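Local coordinates for protein beta-xylosidase (Uncultured organism, PDB 4MLG) that probably hydrolyses xylo-oligosaccharides, releasing xylose from their non-reducing ends, as a calcium-binding beta-propeller glycoside hydrolase of family 43, at residues 15-28 and 85-97. Sequence-based numbering, arbitrary orientation.
Sequences DPAAHVFNDKLYIY and DSDVAFRNGKYYM. With CA (calcium ion), chain M.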
ATOM      1  N   ASP A  15       6.824   4.447  23.991  1.00 56.70           N
ATOM      2  CA  ASP A  15       7.507   5.034  22.838  1.00 56.96           C
ATOM      3  C   ASP A  15       7.530   6.562  22.885  1.00 56.75           C
ATOM      4  O   ASP A  15       7.034   7.218  21.969  1.00 56.38           O
ATOM      5  CB  ASP A  15       6.852   4.566  21.534  1.00 57.45           C
ATOM      6  CG  ASP A  15       6.592   3.072  21.515  1.00 59.11           C
ATOM      7  OD1 ASP A  15       7.453   2.309  22.002  1.00 60.07           O
ATOM      8  OD2 ASP A  15       5.523   2.662  21.018  1.00 58.94           O
ATOM      9  N   PRO A  16       8.116   7.136  23.949  1.00 56.33           N
ATOM     10  CA  PRO A  16       8.038   8.587  24.134  1.00 55.86           C
ATOM     11  C   PRO A  16       8.869   9.349  23.109  1.00 55.11           C
ATOM     12  O   PRO A  16       9.951   8.903  22.729  1.00 56.12           O
ATOM     13  CB  PRO A  16       8.615   8.789  25.534  1.00 57.50           C
ATOM     14  CG  PRO A  16       9.571   7.667  25.697  1.00 57.85           C
ATOM     15  CD  PRO A  16       8.961   6.497  24.974  1.00 56.66           C
ATOM     16  N   ALA A  17       8.349  10.487  22.665  1.00 54.11           N
ATOM     17  CA  ALA A  17       9.057  11.355  21.738  1.00 52.27           C
ATOM     18  C   ALA A  17       9.016  12.774  22.280  1.00 53.03           C
ATOM     19  O   ALA A  17       7.982  13.442  22.214  1.00 53.61           O
ATOM     20  CB  ALA A  17       8.422  11.293  20.364  1.00 50.66           C
ATOM     21  N   ALA A  18      10.140  13.235  22.818  1.00 52.33           N
ATOM     22  CA  ALA A  18      10.182  14.524  23.499  1.00 52.75           C
ATOM     23  C   ALA A  18      10.732  15.651  22.625  1.00 52.53           C
ATOM     24  O   ALA A  18      11.709  15.475  21.896  1.00 51.86           O
ATOM     25  CB  ALA A  18      10.973  14.411  24.791  1.00 53.74           C
ATOM     26  N   HIS A  19      10.085  16.809  22.709  1.00 52.61           N
ATOM     27  CA  HIS A  19      10.496  17.993  21.967  1.00 53.59           C
ATOM     28  C   HIS A  19      10.332  19.226  22.842  1.00 53.87           C
ATOM     29  O   HIS A  19       9.527  19.232  23.775  1.00 53.61           O
ATOM     30  CB  HIS A  19       9.658  18.154  20.698  1.00 54.16           C
ATOM     31  CG  HIS A  19       9.889  17.084  19.679  1.00 53.98           C
ATOM     32  ND1 HIS A  19      10.667  17.279  18.558  1.00 55.42           N
ATOM     33  CD2 HIS A  19       9.442  15.808  19.608  1.00 52.94           C
ATOM     34  CE1 HIS A  19      10.690  16.169  17.843  1.00 55.19           C
ATOM     35  NE2 HIS A  19       9.954  15.261  18.457  1.00 53.97           N
ATOM     36  N   VAL A  20      11.092  20.271  22.535  1.00 54.28           N
ATOM     37  CA  VAL A  20      10.997  21.520  23.278  1.00 54.86           C
ATOM     38  C   VAL A  20      10.277  22.589  22.461  1.00 56.18           C
ATOM     39  O   VAL A  20      10.814  23.107  21.482  1.00 56.07           O
ATOM     40  CB  VAL A  20      12.383  22.041  23.692  1.00 54.80           C
ATOM     41  CG1 VAL A  20      12.240  23.274  24.567  1.00 55.66           C
ATOM     42  CG2 VAL A  20      13.154  20.955  24.424  1.00 53.64           C
ATOM     43  N   PHE A  21       9.056  22.910  22.875  1.00 57.37           N
ATOM     44  CA  PHE A  21       8.252  23.918  22.198  1.00 60.49           C
ATOM     45  C   PHE A  21       7.854  25.010  23.184  1.00 64.47           C
ATOM     46  O   PHE A  21       7.316  24.716  24.251  1.00 64.50           O
ATOM     47  CB  PHE A  21       6.996  23.281  21.600  1.00 58.76           C
ATOM     48  CG  PHE A  21       7.281  22.269  20.526  1.00 56.35           C
ATOM     49  CD1 PHE A  21       8.242  22.515  19.558  1.00 57.16           C
ATOM     50  CD2 PHE A  21       6.589  21.069  20.488  1.00 53.46           C
ATOM     51  CE1 PHE A  21       8.504  21.583  18.567  1.00 55.68           C
ATOM     52  CE2 PHE A  21       6.846  20.134  19.501  1.00 52.03           C
ATOM     53  CZ  PHE A  21       7.804  20.391  18.540  1.00 53.40           C
ATOM     54  N   ASN A  22       8.121  26.262  22.821  1.00 68.93           N
ATOM     55  CA  ASN A  22       7.782  27.410  23.659  1.00 73.68           C
ATOM     56  C   ASN A  22       8.355  27.305  25.070  1.00 75.31           C
ATOM     57  O   ASN A  22       7.657  27.566  26.051  1.00 76.13           O
ATOM     58  CB  ASN A  22       6.263  27.610  23.723  1.00 74.71           C
ATOM     59  CG  ASN A  22       5.653  27.905  22.364  1.00 74.96           C
ATOM     60  OD1 ASN A  22       6.280  28.536  21.514  1.00 75.74           O
ATOM     61  ND2 ASN A  22       4.422  27.449  22.155  1.00 74.48           N
ATOM     62  N   ASP A  23       9.624  26.908  25.156  1.00 76.51           N
ATOM     63  CA  ASP A  23      10.319  26.712  26.431  1.00 78.53           C
ATOM     64  C   ASP A  23       9.647  25.670  27.326  1.00 77.21           C
ATOM     65  O   ASP A  23       9.897  25.615  28.531  1.00 77.29           O
ATOM     66  CB  ASP A  23      10.495  28.038  27.176  1.00 83.09           C
ATOM     67  CG  ASP A  23      11.320  29.037  26.393  1.00 87.10           C
ATOM     68  OD1 ASP A  23      11.990  28.622  25.423  1.00 86.29           O
ATOM     69  OD2 ASP A  23      11.302  30.233  26.749  1.00 91.24           O
ATOM     70  N   LYS A  24       8.795  24.849  26.721  1.00 76.51           N
ATOM     71  CA  LYS A  24       8.135  23.753  27.416  1.00 75.11           C
ATOM     72  C   LYS A  24       8.539  22.442  26.762  1.00 73.33           C
ATOM     73  O   LYS A  24       8.802  22.396  25.561  1.00 72.62           O
ATOM     74  CB  LYS A  24       6.615  23.914  27.350  1.00 74.95           C
ATOM     75  CG  LYS A  24       6.030  24.855  28.389  1.00 77.08           C
ATOM     76  CD  LYS A  24       4.533  25.023  28.181  1.00 77.55           C
ATOM     77  CE  LYS A  24       3.816  25.298  29.493  1.00 79.03           C
ATOM     78  NZ  LYS A  24       3.887  24.126  30.410  1.00 77.37           N
ATOM     79  N   LEU A  25       8.590  21.375  27.550  1.00 73.41           N
ATOM     80  CA  LEU A  25       8.924  20.062  27.015  1.00 72.83           C
ATOM     81  C   LEU A  25       7.664  19.238  26.774  1.00 70.94           C
ATOM     82  O   LEU A  25       6.974  18.856  27.717  1.00 71.34           O
ATOM     83  CB  LEU A  25       9.874  19.322  27.958  1.00 74.55           C
ATOM     84  CG  LEU A  25      10.271  17.905  27.537  1.00 74.58           C
ATOM     85  CD1 LEU A  25      11.769  17.704  27.690  1.00 75.56           C
ATOM     86  CD2 LEU A  25       9.504  16.871  28.349  1.00 73.92           C
ATOM     87  N   TYR A  26       7.370  18.972  25.507  1.00 69.18           N
ATOM     88  CA  TYR A  26       6.208  18.165  25.150  1.00 66.31           C
ATOM     89  C   TYR A  26       6.616  16.732  24.832  1.00 61.99           C
ATOM     90  O   TYR A  26       7.667  16.493  24.236  1.00 61.31           O
ATOM     91  CB  TYR A  26       5.467  18.776  23.959  1.00 66.20           C
ATOM     92  CG  TYR A  26       4.815  20.110  24.251  1.00 68.43           C
ATOM     93  CD1 TYR A  26       3.472  20.189  24.593  1.00 69.45           C
ATOM     94  CD2 TYR A  26       5.544  21.290  24.180  1.00 69.63           C
ATOM     95  CE1 TYR A  26       2.872  21.407  24.859  1.00 71.95           C
ATOM     96  CE2 TYR A  26       4.953  22.512  24.445  1.00 72.21           C
ATOM     97  CZ  TYR A  26       3.618  22.565  24.784  1.00 73.52           C
ATOM     98  OH  TYR A  26       3.026  23.780  25.046  1.00 76.33           O
ATOM     99  N   ILE A  27       5.782  15.781  25.236  1.00 58.91           N
ATOM    100  CA  ILE A  27       6.035  14.377  24.945  1.00 55.90           C
ATOM    101  C   ILE A  27       4.904  13.804  24.098  1.00 56.83           C
ATOM    102  O   ILE A  27       3.731  14.086  24.343  1.00 59.16           O
ATOM    103  CB  ILE A  27       6.176  13.547  26.233  1.00 52.78           C
ATOM    104  CG1 ILE A  27       7.054  14.280  27.247  1.00 53.02           C
ATOM    105  CG2 ILE A  27       6.750  12.173  25.920  1.00 50.42           C
ATOM    106  CD1 ILE A  27       7.220  13.544  28.556  1.00 52.54           C
ATOM    107  N   TYR A  28       5.260  13.004  23.099  1.00 56.16           N
ATOM    108  CA  TYR A  28       4.271  12.381  22.228  1.00 56.58           C
ATOM    109  C   TYR A  28       4.431  10.866  22.227  1.00 55.29           C
ATOM    110  O   TYR A  28       5.035  10.300  21.316  1.00 54.40           O
ATOM    111  CB  TYR A  28       4.391  12.934  20.806  1.00 57.79           C
ATOM    112  CG  TYR A  28       4.239  14.436  20.729  1.00 60.30           C
ATOM    113  CD1 TYR A  28       2.983  15.019  20.629  1.00 61.48           C
ATOM    114  CD2 TYR A  28       5.350  15.271  20.762  1.00 60.88           C
ATOM    115  CE1 TYR A  28       2.836  16.391  20.559  1.00 63.17           C
ATOM    116  CE2 TYR A  28       5.212  16.645  20.693  1.00 62.27           C
ATOM    117  CZ  TYR A  28       3.951  17.199  20.592  1.00 63.33           C
ATOM    118  OH  TYR A  28       3.804  18.564  20.523  1.00 65.36           O
ATOM    119  N   ASP A  85       4.440   4.054  17.207  1.00 53.04           N
ATOM    120  CA  ASP A  85       5.295   5.176  17.603  1.00 52.76           C
ATOM    121  C   ASP A  85       5.281   6.342  16.615  1.00 52.86           C
ATOM    122  O   ASP A  85       5.687   6.192  15.467  1.00 52.23           O
ATOM    123  CB  ASP A  85       6.734   4.697  17.804  1.00 51.81           C
ATOM    124  CG  ASP A  85       7.697   5.836  18.077  1.00 49.83           C
ATOM    125  OD1 ASP A  85       7.346   6.745  18.859  1.00 48.87           O
ATOM    126  OD2 ASP A  85       8.807   5.822  17.508  1.00 49.36           O
ATOM    127  N   SER A  86       4.834   7.505  17.081  1.00 53.60           N
ATOM    128  CA  SER A  86       4.757   8.701  16.244  1.00 53.80           C
ATOM    129  C   SER A  86       5.833   9.727  16.601  1.00 54.03           C
ATOM    130  O   SER A  86       6.582   9.548  17.561  1.00 53.85           O
ATOM    131  CB  SER A  86       3.377   9.343  16.373  1.00 54.15           C
ATOM    132  OG  SER A  86       3.112   9.704  17.719  1.00 54.12           O
ATOM    133  N   ASP A  87       5.899  10.805  15.822  1.00 59.69           N
ATOM    134  CA  ASP A  87       6.829  11.901  16.088  1.00 59.79           C
ATOM    135  C   ASP A  87       6.273  13.216  15.540  1.00 59.73           C
ATOM    136  O   ASP A  87       5.453  13.216  14.619  1.00 58.80           O
ATOM    137  CB  ASP A  87       8.210  11.602  15.493  1.00 59.66           C
ATOM    138  CG  ASP A  87       9.278  12.572  15.971  1.00 61.84           C
ATOM    139  OD1 ASP A  87       9.022  13.309  16.946  1.00 63.17           O
ATOM    140  OD2 ASP A  87      10.379  12.592  15.379  1.00 62.28           O
ATOM    141  N   VAL A  88       6.717  14.333  16.112  1.00 60.35           N
ATOM    142  CA  VAL A  88       6.179  15.646  15.764  1.00 61.43           C
ATOM    143  C   VAL A  88       7.287  16.620  15.360  1.00 62.86           C
ATOM    144  O   VAL A  88       8.375  16.601  15.933  1.00 63.49           O
ATOM    145  CB  VAL A  88       5.370  16.237  16.944  1.00 62.08           C
ATOM    146  CG1 VAL A  88       4.831  17.619  16.602  1.00 63.22           C
ATOM    147  CG2 VAL A  88       4.232  15.305  17.328  1.00 61.45           C
ATOM    148  N   ALA A  89       7.009  17.461  14.367  1.00 62.97           N
ATOM    149  CA  ALA A  89       7.953  18.488  13.939  1.00 62.94           C
ATOM    150  C   ALA A  89       7.262  19.835  13.761  1.00 64.02           C
ATOM    151  O   ALA A  89       6.101  19.898  13.358  1.00 64.55           O
ATOM    152  CB  ALA A  89       8.633  18.075  12.652  1.00 62.01           C
ATOM    153  N   PHE A  90       7.984  20.910  14.055  1.00 65.19           N
ATOM    154  CA  PHE A  90       7.443  22.257  13.910  1.00 66.48           C
ATOM    155  C   PHE A  90       8.024  22.959  12.686  1.00 67.28           C
ATOM    156  O   PHE A  90       9.236  23.149  12.585  1.00 68.24           O
ATOM    157  CB  PHE A  90       7.718  23.084  15.168  1.00 67.35           C
ATOM    158  CG  PHE A  90       7.241  24.504  15.076  1.00 69.01           C
ATOM    159  CD1 PHE A  90       5.887  24.797  15.096  1.00 69.81           C
ATOM    160  CD2 PHE A  90       8.146  25.548  14.968  1.00 70.93           C
ATOM    161  CE1 PHE A  90       5.442  26.105  15.011  1.00 71.75           C
ATOM    162  CE2 PHE A  90       7.708  26.858  14.881  1.00 73.13           C
ATOM    163  CZ  PHE A  90       6.354  27.136  14.903  1.00 73.30           C
ATOM    164  N   ARG A  91       7.151  23.336  11.757  1.00 67.09           N
ATOM    165  CA  ARG A  91       7.568  24.047  10.554  1.00 68.24           C
ATOM    166  C   ARG A  91       6.417  24.878   9.996  1.00 71.11           C
ATOM    167  O   ARG A  91       5.254  24.478  10.084  1.00 70.53           O
ATOM    168  CB  ARG A  91       8.073  23.062   9.497  1.00 65.28           C
ATOM    169  CG  ARG A  91       8.727  23.719   8.289  1.00 64.57           C
ATOM    170  CD  ARG A  91       9.264  22.679   7.316  1.00 62.42           C
ATOM    171  NE  ARG A  91      10.087  23.271   6.266  1.00 62.85           N
ATOM    172  CZ  ARG A  91      10.760  22.569   5.359  1.00 62.13           C
ATOM    173  NH1 ARG A  91      10.712  21.245   5.374  1.00 60.44           N
ATOM    174  NH2 ARG A  91      11.483  23.190   4.437  1.00 63.60           N
ATOM    175  N   ASN A  92       6.753  26.039   9.436  1.00 73.61           N
ATOM    176  CA  ASN A  92       5.772  26.934   8.826  1.00 75.73           C
ATOM    177  C   ASN A  92       4.708  27.410   9.810  1.00 75.82           C
ATOM    178  O   ASN A  92       3.571  27.680   9.424  1.00 75.16           O
ATOM    179  CB  ASN A  92       5.107  26.269   7.615  1.00 77.18           C
ATOM    180  CG  ASN A  92       6.115  25.715   6.628  1.00 79.51           C
ATOM    181  OD1 ASN A  92       7.110  26.367   6.307  1.00 81.17           O
ATOM    182  ND2 ASN A  92       5.867  24.503   6.147  1.00 78.47           N
ATOM    183  N   GLY A  93       5.082  27.507  11.082  1.00 76.34           N
ATOM    184  CA  GLY A  93       4.164  27.947  12.117  1.00 78.05           C
ATOM    185  C   GLY A  93       3.153  26.888  12.518  1.00 76.54           C
ATOM    186  O   GLY A  93       2.224  27.164  13.277  1.00 78.17           O
ATOM    187  N   LYS A  94       3.331  25.671  12.012  1.00 74.37           N
ATOM    188  CA  LYS A  94       2.419  24.577  12.333  1.00 74.21           C
ATOM    189  C   LYS A  94       3.161  23.341  12.833  1.00 72.06           C
ATOM    190  O   LYS A  94       4.367  23.203  12.632  1.00 71.37           O
ATOM    191  CB  LYS A  94       1.553  24.226  11.121  1.00 76.04           C
ATOM    192  CG  LYS A  94       0.584  25.326  10.715  1.00 80.66           C
ATOM    193  CD  LYS A  94      -0.249  24.919   9.510  1.00 82.95           C
ATOM    194  CE  LYS A  94       0.621  24.696   8.286  1.00 84.52           C
ATOM    195  NZ  LYS A  94       1.369  25.926   7.897  1.00 86.91           N
ATOM    196  N   TYR A  95       2.428  22.445  13.488  1.00 70.87           N
ATOM    197  CA  TYR A  95       3.010  21.219  14.024  1.00 68.62           C
ATOM    198  C   TYR A  95       2.526  20.000  13.244  1.00 67.00           C
ATOM    199  O   TYR A  95       1.326  19.737  13.163  1.00 67.74           O
ATOM    200  CB  TYR A  95       2.676  21.073  15.511  1.00 68.34           C
ATOM    201  CG  TYR A  95       3.274  22.155  16.386  1.00 69.24           C
ATOM    202  CD1 TYR A  95       4.451  21.934  17.093  1.00 68.75           C
ATOM    203  CD2 TYR A  95       2.663  23.396  16.506  1.00 70.60           C
ATOM    204  CE1 TYR A  95       5.000  22.920  17.895  1.00 69.76           C
ATOM    205  CE2 TYR A  95       3.205  24.387  17.302  1.00 72.17           C
ATOM    206  CZ  TYR A  95       4.372  24.143  17.996  1.00 71.78           C
ATOM    207  OH  TYR A  95       4.911  25.131  18.791  1.00 73.26           O
ATOM    208  N   TYR A  96       3.470  19.264  12.667  1.00 65.06           N
ATOM    209  CA  TYR A  96       3.147  18.103  11.850  1.00 64.20           C
ATOM    210  C   TYR A  96       3.412  16.804  12.599  1.00 65.42           C
ATOM    211  O   TYR A  96       4.558  16.481  12.914  1.00 66.91           O
ATOM    212  CB  TYR A  96       3.955  18.127  10.550  1.00 63.62           C
ATOM    213  CG  TYR A  96       3.644  19.308   9.657  1.00 65.33           C
ATOM    214  CD1 TYR A  96       2.672  19.217   8.670  1.00 65.81           C
ATOM    215  CD2 TYR A  96       4.321  20.512   9.801  1.00 66.49           C
ATOM    216  CE1 TYR A  96       2.383  20.291   7.852  1.00 67.38           C
ATOM    217  CE2 TYR A  96       4.038  21.592   8.988  1.00 68.21           C
ATOM    218  CZ  TYR A  96       3.067  21.476   8.014  1.00 68.74           C
ATOM    219  OH  TYR A  96       2.778  22.546   7.197  1.00 70.11           O
ATOM    220  N   MET A  97       2.346  16.064  12.889  1.00 65.43           N
ATOM    221  CA  MET A  97       2.478  14.770  13.548  1.00 64.76           C
ATOM    222  C   MET A  97       2.554  13.644  12.524  1.00 63.93           C
ATOM    223  O   MET A  97       1.678  13.513  11.669  1.00 64.79           O
ATOM    224  CB  MET A  97       1.312  14.522  14.505  1.00 64.58           C
ATOM    225  CG  MET A  97       1.296  13.121  15.093  1.00 63.27           C
ATOM    226  SD  MET A  97      -0.079  12.847  16.224  1.00 55.26           S
ATOM    227  CE  MET A  97       0.300  14.026  17.517  1.00 45.54           C
TER
HETATM  228 CA    CA M 401      10.522   7.238  18.269  1.00 62.49          CA
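His19 and Asp87 are joined by a histidine-carboxylate hydrogen bond, the only hydrogen bond between residues 15-28 and 85-97. His19 NE2 gives its N-H to Asp87 OD1 at 2.6 Å, with an angle of 146° at the hydrogen. The syn lone pair of OD1 is used, and the oxygen lies somewhat out of the imidazole plane. OD1 also accepts from Val88 N, which comes from above the carboxylate plane, while OD2 takes the backbone N of Ile139. The carboxylate is thus held at both oxygens. Val88 O sits over one face of the imidazole, near its rim, 3.0 Å from His19 CE1. A leucine in place of His19 would probably leave Asp87 OD1 without its partner from the neighbouring blade.

Further out, the ring edge of Tyr95 meets the face of Phe21 in a T-shaped stack. The planes stand at 77°, and Tyr95 CE1 lies over the centre of the Phe21 ring. Phe90 CB adds an apolar contact at Phe21 CE1, 3.8 Å away. Strands 18-21 and 87-91 run nearly parallel, at 23°, with axes 8.2 Å apart. They belong to separate antiparallel sheets, and each strand turns back into its hairpin partner through a type I' turn. This is consistent with adjacent blades of the five-bladed family 43 propeller.

Val88 fills the middle of the interface. Its CG2, anti to the carbonyl carbon, points at the Tyr28 ring in a CH-pi contact, 3.4 Å from the centroid. Tyr28 OH hydrogen-bonds to Pro118 O. At the inner end, Asp15 CB packs against Asp85 CB at 3.7 Å. Asp15 OD2 hydrogen-bonds to Ser30 OG, whereas Asp85 OD2 binds calcium at 2.4 Å, together with His274.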